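Side-chain contacts in protein-tyrosine-phosphatase (Shewanella sp., PDB 2Z72), which hydrolyses phosphotyrosine in proteins as a cold-active phosphatase, probably with the help of the two zinc ions in its calcineurin-like active site: residues Pro11-Pro16 against Val125-Tyr130; Ala23-Asp28 against Gly48-Thr53; Val203-Gly208 against Leu316-Asn321; Ala268-Ile273 against Asn280-Gly285. One frame throughout, in Å; residues are numbered along the deposited sequence.

Contact 1: residues Pro11-Pro16 against Val125-Tyr130; sequences PYVITP and VLWFMY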
loop_
_atom_site.group_PDB
_atom_site.type_symbol
_atom_site.label_atom_id
_atom_site.label_comp_id
_atom_site.label_asym_id
_atom_site.label_seq_id
_atom_site.Cartn_x
_atom_site.Cartn_y
_atom_site.Cartn_z
ATOM N N PRO A 11 15.941 8.215 -3.656
ATOM C CA PRO A 11 16.469 8.970 -2.542
ATOM C C PRO A 11 15.733 8.721 -1.237
ATOM O O PRO A 11 14.581 8.267 -1.220
ATOM C CB PRO A 11 16.193 10.400 -3.022
ATOM C CG PRO A 11 14.928 10.319 -3.825
ATOM C CD PRO A 11 15.053 8.992 -4.544
ATOM N N TYR A 12 16.434 9.001 -0.145
ATOM C CA TYR A 12 15.874 9.089 1.191
ATOM C C TYR A 12 15.830 10.590 1.520
ATOM O O TYR A 12 16.864 11.231 1.608
ATOM C CB TYR A 12 16.760 8.346 2.176
ATOM C CG TYR A 12 16.857 6.862 1.885
ATOM C CD1 TYR A 12 17.830 6.330 1.044
ATOM C CD2 TYR A 12 15.934 5.961 2.418
ATOM C CE1 TYR A 12 17.909 4.969 0.797
ATOM C CE2 TYR A 12 16.013 4.642 2.160
ATOM C CZ TYR A 12 16.976 4.132 1.335
ATOM O OH TYR A 12 16.992 2.765 1.117
ATOM N N VAL A 13 14.615 11.148 1.646
ATOM C CA VAL A 13 14.430 12.574 1.771
ATOM C C VAL A 13 14.014 12.938 3.184
ATOM O O VAL A 13 13.107 12.359 3.747
ATOM C CB VAL A 13 13.383 13.088 0.739
ATOM C CG1 VAL A 13 13.076 14.548 0.977
ATOM C CG2 VAL A 13 13.829 12.849 -0.683
ATOM N N ILE A 14 14.757 13.902 3.745
ATOM C CA ILE A 14 14.441 14.485 5.064
ATOM C C ILE A 14 13.676 15.754 4.819
ATOM O O ILE A 14 14.125 16.588 4.023
ATOM C CB ILE A 14 15.802 14.856 5.743
ATOM C CG1 ILE A 14 16.697 13.636 5.842
ATOM C CG2 ILE A 14 15.556 15.622 7.001
ATOM C CD1 ILE A 14 16.105 12.433 6.468
ATOM N N THR A 15 12.541 15.944 5.465
ATOM C CA THR A 15 11.712 17.127 5.323
ATOM C C THR A 15 11.437 17.751 6.670
ATOM O O THR A 15 10.664 17.216 7.443
ATOM C CB THR A 15 10.385 16.786 4.613
ATOM O OG1 THR A 15 10.724 16.394 3.273
ATOM C CG2 THR A 15 9.505 18.013 4.520
ATOM N N PRO A 16 12.141 18.811 6.981
ATOM C CA PRO A 16 11.985 19.429 8.326
ATOM C C PRO A 16 10.761 20.244 8.421
ATOM O O PRO A 16 10.098 20.468 7.410
ATOM C CB PRO A 16 13.256 20.293 8.365
ATOM C CG PRO A 16 13.484 20.731 6.985
ATOM C CD PRO A 16 13.135 19.490 6.168
ATOM N N VAL A 125 9.197 1.759 -5.948
ATOM C CA VAL A 125 7.766 1.647 -5.717
ATOM C C VAL A 125 7.251 2.798 -4.922
ATOM O O VAL A 125 6.198 3.403 -5.261
ATOM C CB VAL A 125 7.385 0.306 -5.063
ATOM C CG1 VAL A 125 5.866 0.276 -4.870
ATOM C CG2 VAL A 125 7.820 -0.870 -5.918
ATOM N N LEU A 126 7.927 3.162 -3.827
ATOM C CA LEU A 126 7.426 4.230 -2.977
ATOM C C LEU A 126 7.308 5.535 -3.716
ATOM O O LEU A 126 6.270 6.223 -3.672
ATOM C CB LEU A 126 8.341 4.356 -1.742
ATOM C CG LEU A 126 8.247 3.235 -0.699
ATOM C CD1 LEU A 126 9.406 3.334 0.260
ATOM C CD2 LEU A 126 6.949 3.289 0.103
ATOM N N TRP A 127 8.374 5.933 -4.422
ATOM C CA TRP A 127 8.328 7.229 -5.100
ATOM C C TRP A 127 7.358 7.208 -6.273
ATOM O O TRP A 127 6.784 8.255 -6.593
ATOM C CB TRP A 127 9.732 7.702 -5.513
ATOM C CG TRP A 127 10.560 8.124 -4.352
ATOM C CD1 TRP A 127 11.660 7.542 -3.829
ATOM C CD2 TRP A 127 10.290 9.289 -3.540
ATOM N NE1 TRP A 127 12.102 8.257 -2.759
ATOM C CE2 TRP A 127 11.294 9.336 -2.553
ATOM C CE3 TRP A 127 9.322 10.313 -3.550
ATOM C CZ2 TRP A 127 11.345 10.337 -1.594
ATOM C CZ3 TRP A 127 9.375 11.302 -2.596
ATOM C CH2 TRP A 127 10.375 11.317 -1.631
ATOM N N PHE A 128 7.206 6.082 -6.946
ATOM C CA PHE A 128 6.227 5.956 -7.980
ATOM C C PHE A 128 4.835 6.154 -7.389
ATOM O O PHE A 128 4.024 6.893 -7.969
ATOM C CB PHE A 128 6.338 4.589 -8.666
ATOM C CG PHE A 128 5.192 4.300 -9.610
ATOM C CD1 PHE A 128 5.077 4.921 -10.833
ATOM C CD2 PHE A 128 4.227 3.397 -9.236
ATOM C CE1 PHE A 128 4.013 4.661 -11.674
ATOM C CE2 PHE A 128 3.154 3.135 -10.081
ATOM C CZ PHE A 128 3.052 3.746 -11.318
ATOM N N MET A 129 4.547 5.512 -6.280
ATOM C CA MET A 129 3.205 5.629 -5.672
ATOM C C MET A 129 2.962 7.026 -5.138
ATOM O O MET A 129 1.805 7.477 -5.177
ATOM C CB MET A 129 3.014 4.552 -4.623
ATOM C CG MET A 129 2.905 3.131 -5.147
ATOM S SD MET A 129 1.647 2.895 -6.411
ATOM C CE MET A 129 0.190 3.317 -5.469
ATOM N N TYR A 130 3.995 7.708 -4.650
ATOM C CA TYR A 130 3.873 9.095 -4.200
ATOM C C TYR A 130 3.466 9.972 -5.385
ATOM O O TYR A 130 2.538 10.771 -5.335
ATOM C CB TYR A 130 5.186 9.463 -3.580
ATOM C CG TYR A 130 5.357 10.851 -3.001
ATOM C CD1 TYR A 130 5.541 11.947 -3.828
ATOM C CD2 TYR A 130 5.362 11.093 -1.647
ATOM C CE1 TYR A 130 5.705 13.228 -3.334
ATOM C CE2 TYR A 130 5.563 12.354 -1.112
ATOM C CZ TYR A 130 5.740 13.411 -1.976
ATOM O OH TYR A 130 5.961 14.713 -1.525
#

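Contact 2: residues Ala23-Asp28 against Gly48-Thr53; sequences AYWICD and GDLPET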
loop_
_atom_site.group_PDB
_atom_site.type_symbol
_atom_site.label_atom_id
_atom_site.label_comp_id
_atom_site.label_asym_id
_atom_site.label_seq_id
_atom_site.Cartn_x
_atom_site.Cartn_y
_atom_site.Cartn_z
ATOM N N ALA A 23 18.085 15.351 0.325
ATOM C CA ALA A 23 18.002 14.027 -0.240
ATOM C C ALA A 23 19.342 13.290 -0.107
ATOM O O ALA A 23 20.404 13.841 -0.463
ATOM C CB ALA A 23 17.587 14.092 -1.701
ATOM N N TYR A 24 19.259 12.044 0.341
ATOM C CA TYR A 24 20.356 11.123 0.440
ATOM C C TYR A 24 20.231 10.085 -0.684
ATOM O O TYR A 24 19.173 9.454 -0.806
ATOM C CB TYR A 24 20.387 10.429 1.780
ATOM C CG TYR A 24 20.639 11.328 2.951
ATOM C CD1 TYR A 24 19.632 11.772 3.787
ATOM C CD2 TYR A 24 21.856 11.792 3.266
ATOM C CE1 TYR A 24 19.899 12.594 4.854
ATOM C CE2 TYR A 24 22.119 12.639 4.331
ATOM C CZ TYR A 24 21.148 13.040 5.121
ATOM O OH TYR A 24 21.384 13.867 6.164
ATOM N N TRP A 25 21.292 9.881 -1.439
ATOM C CA TRP A 25 21.329 9.003 -2.589
ATOM C C TRP A 25 22.460 8.030 -2.412
ATOM O O TRP A 25 23.594 8.435 -2.058
ATOM C CB TRP A 25 21.572 9.765 -3.879
ATOM C CG TRP A 25 20.696 10.948 -4.103
ATOM C CD1 TRP A 25 20.874 12.200 -3.578
ATOM C CD2 TRP A 25 19.516 11.062 -4.886
ATOM N NE1 TRP A 25 19.907 13.042 -3.969
ATOM C CE2 TRP A 25 19.034 12.396 -4.792
ATOM C CE3 TRP A 25 18.799 10.163 -5.688
ATOM C CZ2 TRP A 25 17.878 12.816 -5.462
ATOM C CZ3 TRP A 25 17.658 10.599 -6.352
ATOM C CH2 TRP A 25 17.193 11.933 -6.238
ATOM N N ILE A 26 22.198 6.744 -2.654
ATOM C CA ILE A 26 23.267 5.758 -2.775
ATOM C C ILE A 26 23.585 5.595 -4.251
ATOM O O ILE A 26 22.739 5.165 -5.020
ATOM C CB ILE A 26 22.876 4.397 -2.178
ATOM C CG1 ILE A 26 22.363 4.527 -0.780
ATOM C CG2 ILE A 26 24.074 3.452 -2.244
ATOM C CD1 ILE A 26 23.224 5.356 0.166
ATOM N N CYS A 27 24.789 6.030 -4.636
ATOM C CA CYS A 27 25.210 6.014 -6.036
ATOM C C CYS A 27 26.511 5.227 -6.126
ATOM O O CYS A 27 27.547 5.692 -5.643
ATOM C CB CYS A 27 25.392 7.446 -6.532
ATOM S SG CYS A 27 24.017 8.536 -6.229
ATOM N N ASP A 28 26.498 4.028 -6.672
ATOM C CA ASP A 28 27.711 3.193 -6.794
ATOM C C ASP A 28 28.318 2.966 -5.432
ATOM O O ASP A 28 29.563 3.077 -5.293
ATOM C CB ASP A 28 28.712 3.845 -7.718
ATOM C CG ASP A 28 29.665 2.921 -8.451
ATOM O OD1 ASP A 28 29.533 1.686 -8.488
ATOM O OD2 ASP A 28 30.579 3.551 -9.023
ATOM N N GLY A 48 22.741 6.515 -11.732
ATOM C CA GLY A 48 21.771 5.591 -12.236
ATOM C C GLY A 48 20.510 6.255 -12.719
ATOM O O GLY A 48 20.501 7.354 -13.320
ATOM N N ASP A 49 19.410 5.585 -12.480
ATOM C CA ASP A 49 18.122 6.053 -12.978
ATOM C C ASP A 49 17.177 6.185 -11.793
ATOM O O ASP A 49 15.976 5.971 -11.908
ATOM C CB ASP A 49 17.625 5.009 -13.995
ATOM C CG ASP A 49 16.804 5.785 -15.029
ATOM O OD1 ASP A 49 15.971 5.232 -15.771
ATOM O OD2 ASP A 49 16.996 7.034 -15.082
ATOM N N LEU A 50 17.806 6.538 -10.653
ATOM C CA LEU A 50 16.988 6.641 -9.447
ATOM C C LEU A 50 15.898 7.689 -9.625
ATOM O O LEU A 50 16.047 8.668 -10.357
ATOM C CB LEU A 50 17.853 7.018 -8.262
ATOM C CG LEU A 50 18.905 5.992 -7.863
ATOM C CD1 LEU A 50 19.770 6.547 -6.734
ATOM C CD2 LEU A 50 18.250 4.676 -7.475
ATOM N N PRO A 51 14.763 7.467 -8.944
ATOM C CA PRO A 51 13.615 8.358 -9.235
ATOM C C PRO A 51 13.783 9.794 -8.765
ATOM O O PRO A 51 14.322 10.062 -7.699
ATOM C CB PRO A 51 12.463 7.679 -8.474
ATOM C CG PRO A 51 13.122 6.911 -7.410
ATOM C CD PRO A 51 14.429 6.424 -8.012
ATOM N N GLU A 52 13.207 10.701 -9.523
ATOM C CA GLU A 52 13.116 12.103 -9.309
ATOM C C GLU A 52 11.630 12.409 -9.164
ATOM O O GLU A 52 10.782 11.807 -9.856
ATOM C CB GLU A 52 13.745 12.908 -10.437
ATOM C CG GLU A 52 15.187 12.464 -10.680
ATOM C CD GLU A 52 15.783 13.278 -11.827
ATOM O OE1 GLU A 52 16.820 13.939 -11.531
ATOM O OE2 GLU A 52 15.260 13.257 -12.957
ATOM N N THR A 53 11.322 13.219 -8.205
ATOM C CA THR A 53 9.967 13.526 -7.783
ATOM C C THR A 53 9.870 14.989 -7.378
ATOM O O THR A 53 10.830 15.546 -6.795
ATOM C CB THR A 53 9.511 12.731 -6.556
ATOM O OG1 THR A 53 9.867 11.363 -6.803
ATOM C CG2 THR A 53 7.999 12.674 -6.348
#

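Contact 3: residues Val203-Gly208 against Leu316-Asn321; sequences VLYMHG and LLLENN. With ZN (zinc ion), chain C.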
loop_
_atom_site.group_PDB
_atom_site.type_symbol
_atom_site.label_atom_id
_atom_site.label_comp_id
_atom_site.label_asym_id
_atom_site.label_seq_id
_atom_site.Cartn_x
_atom_site.Cartn_y
_atom_site.Cartn_z
ATOM N N VAL A 203 -17.987 -1.847 -0.805
ATOM C CA VAL A 203 -16.814 -2.707 -0.687
ATOM C C VAL A 203 -15.916 -2.194 0.432
ATOM O O VAL A 203 -15.649 -0.984 0.533
ATOM C CB VAL A 203 -16.037 -2.761 -2.014
ATOM C CG1 VAL A 203 -14.863 -3.712 -1.909
ATOM C CG2 VAL A 203 -16.950 -3.135 -3.167
ATOM N N LEU A 204 -15.446 -3.103 1.259
ATOM C CA LEU A 204 -14.465 -2.814 2.331
ATOM C C LEU A 204 -13.095 -3.307 1.898
ATOM O O LEU A 204 -13.003 -4.410 1.357
ATOM C CB LEU A 204 -14.896 -3.489 3.623
ATOM C CG LEU A 204 -14.338 -2.918 4.948
ATOM C CD1 LEU A 204 -14.935 -1.561 5.250
ATOM C CD2 LEU A 204 -14.652 -3.889 6.080
ATOM N N TYR A 205 -12.055 -2.531 2.177
ATOM C CA TYR A 205 -10.681 -2.815 1.733
ATOM C C TYR A 205 -9.761 -2.729 2.952
ATOM O O TYR A 205 -9.748 -1.740 3.679
ATOM C CB TYR A 205 -10.214 -1.769 0.749
ATOM C CG TYR A 205 -10.982 -1.678 -0.529
ATOM C CD1 TYR A 205 -12.162 -0.959 -0.601
ATOM C CD2 TYR A 205 -10.527 -2.306 -1.681
ATOM C CE1 TYR A 205 -12.894 -0.858 -1.769
ATOM C CE2 TYR A 205 -11.263 -2.227 -2.844
ATOM C CZ TYR A 205 -12.452 -1.484 -2.916
ATOM O OH TYR A 205 -13.145 -1.459 -4.094
ATOM N N MET A 206 -8.891 -3.729 3.111
ATOM C CA MET A 206 -7.813 -3.693 4.078
ATOM C C MET A 206 -6.816 -4.798 3.719
ATOM O O MET A 206 -7.046 -5.642 2.878
ATOM C CB MET A 206 -8.358 -3.827 5.492
ATOM C CG MET A 206 -8.774 -5.183 6.032
ATOM S SD MET A 206 -10.124 -6.006 5.161
ATOM C CE MET A 206 -11.368 -4.706 5.271
ATOM N N HIS A 207 -5.678 -4.762 4.426
ATOM C CA HIS A 207 -4.607 -5.661 4.029
ATOM C C HIS A 207 -4.888 -7.132 4.316
ATOM O O HIS A 207 -4.736 -7.973 3.415
ATOM C CB HIS A 207 -3.324 -5.202 4.723
ATOM C CG HIS A 207 -2.153 -6.031 4.305
ATOM N ND1 HIS A 207 -1.692 -5.996 3.005
ATOM C CD2 HIS A 207 -1.374 -6.908 4.957
ATOM C CE1 HIS A 207 -0.702 -6.843 2.890
ATOM N NE2 HIS A 207 -0.437 -7.435 4.073
ATOM N N GLY A 208 -5.254 -7.466 5.539
ATOM C CA GLY A 208 -5.408 -8.844 5.992
ATOM C C GLY A 208 -6.833 -9.325 5.975
ATOM O O GLY A 208 -7.220 -10.256 5.252
ATOM N N LEU A 316 -7.781 -6.064 -9.689
ATOM C CA LEU A 316 -9.220 -6.132 -9.671
ATOM C C LEU A 316 -9.777 -4.793 -10.120
ATOM O O LEU A 316 -9.346 -3.750 -9.619
ATOM C CB LEU A 316 -9.700 -6.443 -8.242
ATOM C CG LEU A 316 -11.206 -6.350 -7.995
ATOM C CD1 LEU A 316 -11.939 -7.463 -8.765
ATOM C CD2 LEU A 316 -11.496 -6.437 -6.518
ATOM N N LEU A 317 -10.723 -4.834 -11.027
ATOM C CA LEU A 317 -11.439 -3.670 -11.494
ATOM C C LEU A 317 -12.886 -3.792 -11.051
ATOM O O LEU A 317 -13.509 -4.827 -11.285
ATOM C CB LEU A 317 -11.345 -3.546 -12.990
ATOM C CG LEU A 317 -12.111 -2.440 -13.698
ATOM C CD1 LEU A 317 -11.699 -1.071 -13.268
ATOM C CD2 LEU A 317 -11.922 -2.661 -15.238
ATOM N N LEU A 318 -13.386 -2.725 -10.427
ATOM C CA LEU A 318 -14.813 -2.658 -10.003
ATOM C C LEU A 318 -15.447 -1.504 -10.711
ATOM O O LEU A 318 -15.133 -0.307 -10.467
ATOM C CB LEU A 318 -14.914 -2.458 -8.480
ATOM C CG LEU A 318 -14.123 -3.464 -7.631
ATOM C CD1 LEU A 318 -12.721 -3.012 -7.281
ATOM C CD2 LEU A 318 -14.834 -3.768 -6.325
ATOM N N GLU A 319 -16.363 -1.777 -11.641
ATOM C CA GLU A 319 -16.942 -0.782 -12.500
ATOM C C GLU A 319 -18.240 -1.336 -13.092
ATOM O O GLU A 319 -18.249 -2.545 -13.374
ATOM C CB GLU A 319 -15.962 -0.470 -13.649
ATOM C CG GLU A 319 -16.307 0.675 -14.525
ATOM C CD GLU A 319 -15.234 1.073 -15.535
ATOM O OE1 GLU A 319 -15.353 2.226 -16.027
ATOM O OE2 GLU A 319 -14.336 0.227 -15.805
ATOM N N ASN A 320 -19.228 -0.503 -13.259
ATOM C CA ASN A 320 -20.484 -0.935 -13.877
ATOM C C ASN A 320 -21.067 -2.206 -13.242
ATOM O O ASN A 320 -21.656 -3.032 -13.934
ATOM C CB ASN A 320 -20.265 -1.211 -15.361
ATOM C CG ASN A 320 -19.769 -0.014 -16.149
ATOM O OD1 ASN A 320 -20.313 1.078 -15.931
ATOM N ND2 ASN A 320 -18.794 -0.176 -17.048
ATOM N N ASN A 321 -20.958 -2.308 -11.937
ATOM C CA ASN A 321 -21.509 -3.423 -11.178
ATOM C C ASN A 321 -20.965 -4.773 -11.576
ATOM O O ASN A 321 -21.642 -5.799 -11.487
ATOM C CB ASN A 321 -23.021 -3.409 -11.360
ATOM C CG ASN A 321 -23.466 -2.448 -10.247
ATOM O OD1 ASN A 321 -23.909 -1.308 -10.399
ATOM N ND2 ASN A 321 -23.258 -3.075 -9.078
HETATM ZN ZN ZN C . 0.981 -8.777 4.528
HETATM O O HOH W 1 1.887 -10.074 3.369
#

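Contact 4: residues Ala268-Ile273 against Asn280-Gly285; sequences AELDTI and NHIVVG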
loop_
_atom_site.group_PDB
_atom_site.type_symbol
_atom_site.label_atom_id
_atom_site.label_comp_id
_atom_site.label_asym_id
_atom_site.label_seq_id
_atom_site.Cartn_x
_atom_site.Cartn_y
_atom_site.Cartn_z
ATOM N N ALA A 268 -21.178 -18.350 6.206
ATOM C CA ALA A 268 -22.115 -17.780 7.211
ATOM C C ALA A 268 -21.485 -16.725 8.110
ATOM O O ALA A 268 -21.963 -15.659 8.420
ATOM C CB ALA A 268 -22.716 -18.899 8.037
ATOM N N GLU A 269 -20.289 -16.961 8.553
ATOM C CA GLU A 269 -19.480 -16.132 9.431
ATOM C C GLU A 269 -19.100 -14.890 8.618
ATOM O O GLU A 269 -19.249 -13.766 9.109
ATOM C CB GLU A 269 -18.188 -16.782 9.946
ATOM C CG GLU A 269 -17.483 -16.078 11.071
ATOM C CD GLU A 269 -16.254 -16.253 11.871
ATOM O OE1 GLU A 269 -15.738 -17.398 11.854
ATOM O OE2 GLU A 269 -15.823 -15.217 12.519
ATOM N N LEU A 270 -18.710 -15.118 7.360
ATOM C CA LEU A 270 -18.446 -13.952 6.502
ATOM C C LEU A 270 -19.663 -13.044 6.359
ATOM O O LEU A 270 -19.517 -11.810 6.422
ATOM C CB LEU A 270 -17.956 -14.458 5.142
ATOM C CG LEU A 270 -17.552 -13.414 4.144
ATOM C CD1 LEU A 270 -16.367 -12.573 4.650
ATOM C CD2 LEU A 270 -17.156 -14.112 2.864
ATOM N N ASP A 271 -20.826 -13.654 6.195
ATOM C CA ASP A 271 -22.031 -12.866 6.049
ATOM C C ASP A 271 -22.236 -11.963 7.237
ATOM O O ASP A 271 -22.690 -10.830 7.071
ATOM C CB ASP A 271 -23.273 -13.761 5.873
ATOM C CG ASP A 271 -23.291 -14.448 4.534
ATOM O OD1 ASP A 271 -22.698 -13.925 3.569
ATOM O OD2 ASP A 271 -24.005 -15.496 4.477
ATOM N N THR A 272 -21.877 -12.445 8.406
ATOM C CA THR A 272 -22.074 -11.558 9.573
ATOM C C THR A 272 -21.124 -10.365 9.518
ATOM O O THR A 272 -21.514 -9.266 9.956
ATOM C CB THR A 272 -21.848 -12.341 10.874
ATOM O OG1 THR A 272 -22.795 -13.392 10.999
ATOM C CG2 THR A 272 -22.065 -11.457 12.082
ATOM N N ILE A 273 -19.954 -10.547 8.981
ATOM C CA ILE A 273 -19.044 -9.398 8.839
ATOM C C ILE A 273 -19.487 -8.452 7.759
ATOM O O ILE A 273 -19.506 -7.230 7.922
ATOM C CB ILE A 273 -17.618 -9.959 8.661
ATOM C CG1 ILE A 273 -17.212 -10.720 9.927
ATOM C CG2 ILE A 273 -16.696 -8.842 8.218
ATOM C CD1 ILE A 273 -16.106 -11.735 9.737
ATOM N N ASN A 280 -21.086 -5.532 0.393
ATOM C CA ASN A 280 -21.278 -6.747 -0.327
ATOM C C ASN A 280 -20.013 -7.532 -0.610
ATOM O O ASN A 280 -20.067 -8.697 -1.034
ATOM C CB ASN A 280 -21.973 -6.432 -1.662
ATOM C CG ASN A 280 -23.390 -5.977 -1.450
ATOM O OD1 ASN A 280 -24.105 -6.605 -0.668
ATOM N ND2 ASN A 280 -23.771 -4.915 -2.110
ATOM N N HIS A 281 -18.831 -6.947 -0.421
ATOM C CA HIS A 281 -17.591 -7.568 -0.716
ATOM C C HIS A 281 -16.523 -6.991 0.223
ATOM O O HIS A 281 -16.613 -5.830 0.600
ATOM C CB HIS A 281 -17.067 -7.357 -2.137
ATOM C CG HIS A 281 -18.071 -7.612 -3.194
ATOM N ND1 HIS A 281 -18.376 -8.829 -3.725
ATOM C CD2 HIS A 281 -18.960 -6.740 -3.766
ATOM C CE1 HIS A 281 -19.349 -8.699 -4.598
ATOM N NE2 HIS A 281 -19.749 -7.421 -4.664
ATOM N N ILE A 282 -15.512 -7.815 0.468
ATOM C CA ILE A 282 -14.301 -7.406 1.174
ATOM C C ILE A 282 -13.096 -7.775 0.312
ATOM O O ILE A 282 -13.040 -8.919 -0.174
ATOM C CB ILE A 282 -14.176 -8.022 2.580
ATOM C CG1 ILE A 282 -15.416 -7.679 3.414
ATOM C CG2 ILE A 282 -12.927 -7.550 3.318
ATOM C CD1 ILE A 282 -15.505 -8.435 4.737
ATOM N N VAL A 283 -12.237 -6.820 0.068
ATOM C CA VAL A 283 -11.057 -6.971 -0.776
ATOM C C VAL A 283 -9.830 -6.937 0.131
ATOM O O VAL A 283 -9.655 -5.955 0.891
ATOM C CB VAL A 283 -11.037 -5.843 -1.786
ATOM C CG1 VAL A 283 -9.682 -5.828 -2.567
ATOM C CG2 VAL A 283 -12.145 -5.998 -2.778
ATOM N N VAL A 284 -9.019 -7.984 0.049
ATOM C CA VAL A 284 -7.867 -8.112 0.925
ATOM C C VAL A 284 -6.619 -8.563 0.143
ATOM O O VAL A 284 -6.731 -9.212 -0.916
ATOM C CB VAL A 284 -8.101 -9.135 2.049
ATOM C CG1 VAL A 284 -9.294 -8.713 2.875
ATOM C CG2 VAL A 284 -8.331 -10.552 1.506
ATOM N N GLY A 285 -5.491 -8.210 0.695
ATOM C CA GLY A 285 -4.195 -8.694 0.203
ATOM C C GLY A 285 -3.638 -9.731 1.150
ATOM O O GLY A 285 -4.400 -10.644 1.585
#

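Contact 1: residues Pro11-Pro16 against Val125-Tyr130
Trp127, on helix 122-138 of the calcineurin-like phosphoesterase fold, brings the NE1 edge of its indole to the outer strand 8-14 of a three-stranded antiparallel sheet, meeting Pro11 and Val13. The tight part is polar at its centre: NE1 of Trp127 donates to the backbone O of Pro11 at 2.9 Å, N-H...O angle 159°. The acceptor lies at the edge of the indole, close to its plane, and the donor stands 19° off the carbonyl plane. This bond probably limits rotation of the indole. The indole reaches the strand because CG is anti to its own carbonyl carbon (chi1 -72°). Pro11, which follows a cis peptide bond, adds ring carbons beside the same nitrogen, with CD 3.8 Å from CD1 of Trp127. CZ3 of Trp127 sits 3.9 Å above the ring plane of Tyr130, over its centre.

Toward Pro16 the strand gives way to a loop and the contact fades. Thr15 is partly exposed and turns to Ser21 and Glu186, while Pro16 is exposed. Helix 186-192 closes in here, its Glu186 and Ile187 touching Trp127. The strand's last side chain to touch it is Val13, whose CG2 meets CZ2 of Trp127 obliquely at 3.6 Å.

Contact 2: residues Ala23-Asp28 against Gly48-Thr53
Trp25 and Leu50 supply the apolar part of this contact, running antiparallel alongside one another. The methyl CD1 of Leu50 comes to the edge of the indole, near its plane, 3.9 Å from CE3 of Trp25, and CB of Leu50 lies 4.1 Å from CZ3 of Trp25. With chi1 at -50°, Trp25 holds CG anti to its carbonyl carbon, which swings the six-membered ring over to the loop.

Backbone carbonyls make the second group, by packing alone. O of Pro51 lies at the indole edge, 3.6 Å from CZ3 of Trp25, and O of Ile26 is 3.7 Å from CD1 of Leu50.

Polar and covalent ties lie at the borders. NE1 of Trp25 is hydrogen-bonded to OG1 of Thr34 on strand 30-35, fixing the far side of the ring, and NH2 of Arg43 is hydrogen-bonded to O of Leu50. Cys27 is joined by a disulfide to Cys47, in the same loop, just ahead of Gly48. A serine in place of Trp25 would probably open a gap beside Leu50 and leave Thr34 without its indole partner.

Here a disulfide-tethered loop closes over the middle strand of a three-stranded antiparallel sheet, with a tryptophan as the apolar filling.

Contact 3: residues Val203-Gly208 against Leu316-Asn321
Leu318 and Tyr205 both hold CG anti to their own carbonyl carbon (chi1 -52° and -62°), and these torsions point the two side chains at each other from opposite directions. The isobutyl end of Leu318 straddles the phenol oxygen: CD1 and CD2 of Leu318 each lie 3.6 Å from OH of Tyr205. The leucine's second torsion, 92°, lies off the usual staggered values. Val203 meets the same leucine tip to tip, its CG2 3.9 Å from CD2 of Leu318. Because Val203 and Tyr205 are two residues apart on one strand, they face the same way and share Leu318 as a common partner. Val73 on strand 72-76 touches both Tyr205 and Leu318, and Val283 on strand 281-284 packs against Val203 and Tyr205. A glycine at Leu318 would probably take the two methyls away from OH of Tyr205 and from CG2 of Val203, opening a gap between the sheets.

Past its apolar part, strand 203-206 leads to the metal site. NE2 of His207 binds zinc at 2.0 Å, water 1 is bound to the same ion at 2.0 Å, and Asp114, Asn149 and His286 complete the site; ND1 of His207 is hydrogen-bonded to O of Thr112. Two beta sheets packed face to face, with metal ligands at the strand ends, are typical of the calcineurin-like phosphoesterase sandwich.

Contact 4: residues Ala268-Ile273 against Asn280-Gly285
Ile282 projects from strand 281-284 toward Ile273 on helix 267-277, and the two side chains lie roughly perpendicular. This is a helix packed on the outer side of one sheet of the calcineurin-like phosphoesterase fold, the helix leading through a short turn into the strand it covers. The contact is small, 91 Å² counting both sides, and wholly apolar.

Ile282 acts through the end of its longer branch. With CG1 anti to its carbonyl carbon (chi1 -56°) and the chain then extended (chi2 170°), CD1 is carried out to the helix. There it touches CG2 of Ile273, the short branch, at 3.7 Å. The two isoleucines therefore meet unlike ends, the tip of one against the flank of the other. Ile273 is modelled in two conformations, so this spacing describes one of them.

Leu270 stands one helical turn earlier and contributes more loosely. Its CG is anti to the backbone N (chi1 -176°), bringing its branched end toward the strand. Phe265 and Phe296 pack on Leu270, and Tyr260 on Ile282, extending the apolar layer beyond the pair. Met206, on the adjacent strand 203-206, also touches Ile282.

Polar groups keep to the margins: Asp271 of the helix forms a salt bridge with Lys299, and ND1 of His281 is hydrogen-bonded to O of Asn298. Between helix and strand the second apolar approach is longer than the first, CD1 of Leu270 lying 4.2 Å from CD1 of Ile282.

In the fold
All four contacts are largely buried; Leu318 in contact 3 and Pro51 in contact 2 are partly exposed. The centres of contacts 1 and 3 lie about 14 Å from the chain's centre, against about 20 Å for contact 4 and 22 Å for contact 2, the more peripheral two. Contacts 1 and 2, centres about 11 Å apart, share the small antiparallel sheet through neighbouring strands 8-14 and 22-27. Contacts 3 and 4, also about 11 Å apart and across the chain's centre from that pair, share the sheet of strands 203-206 and 281-284. Contact 1 alone has a hydrogen bond between its segments; contact 2 adjoins a disulfide, whereas contact 3 leads to zinc.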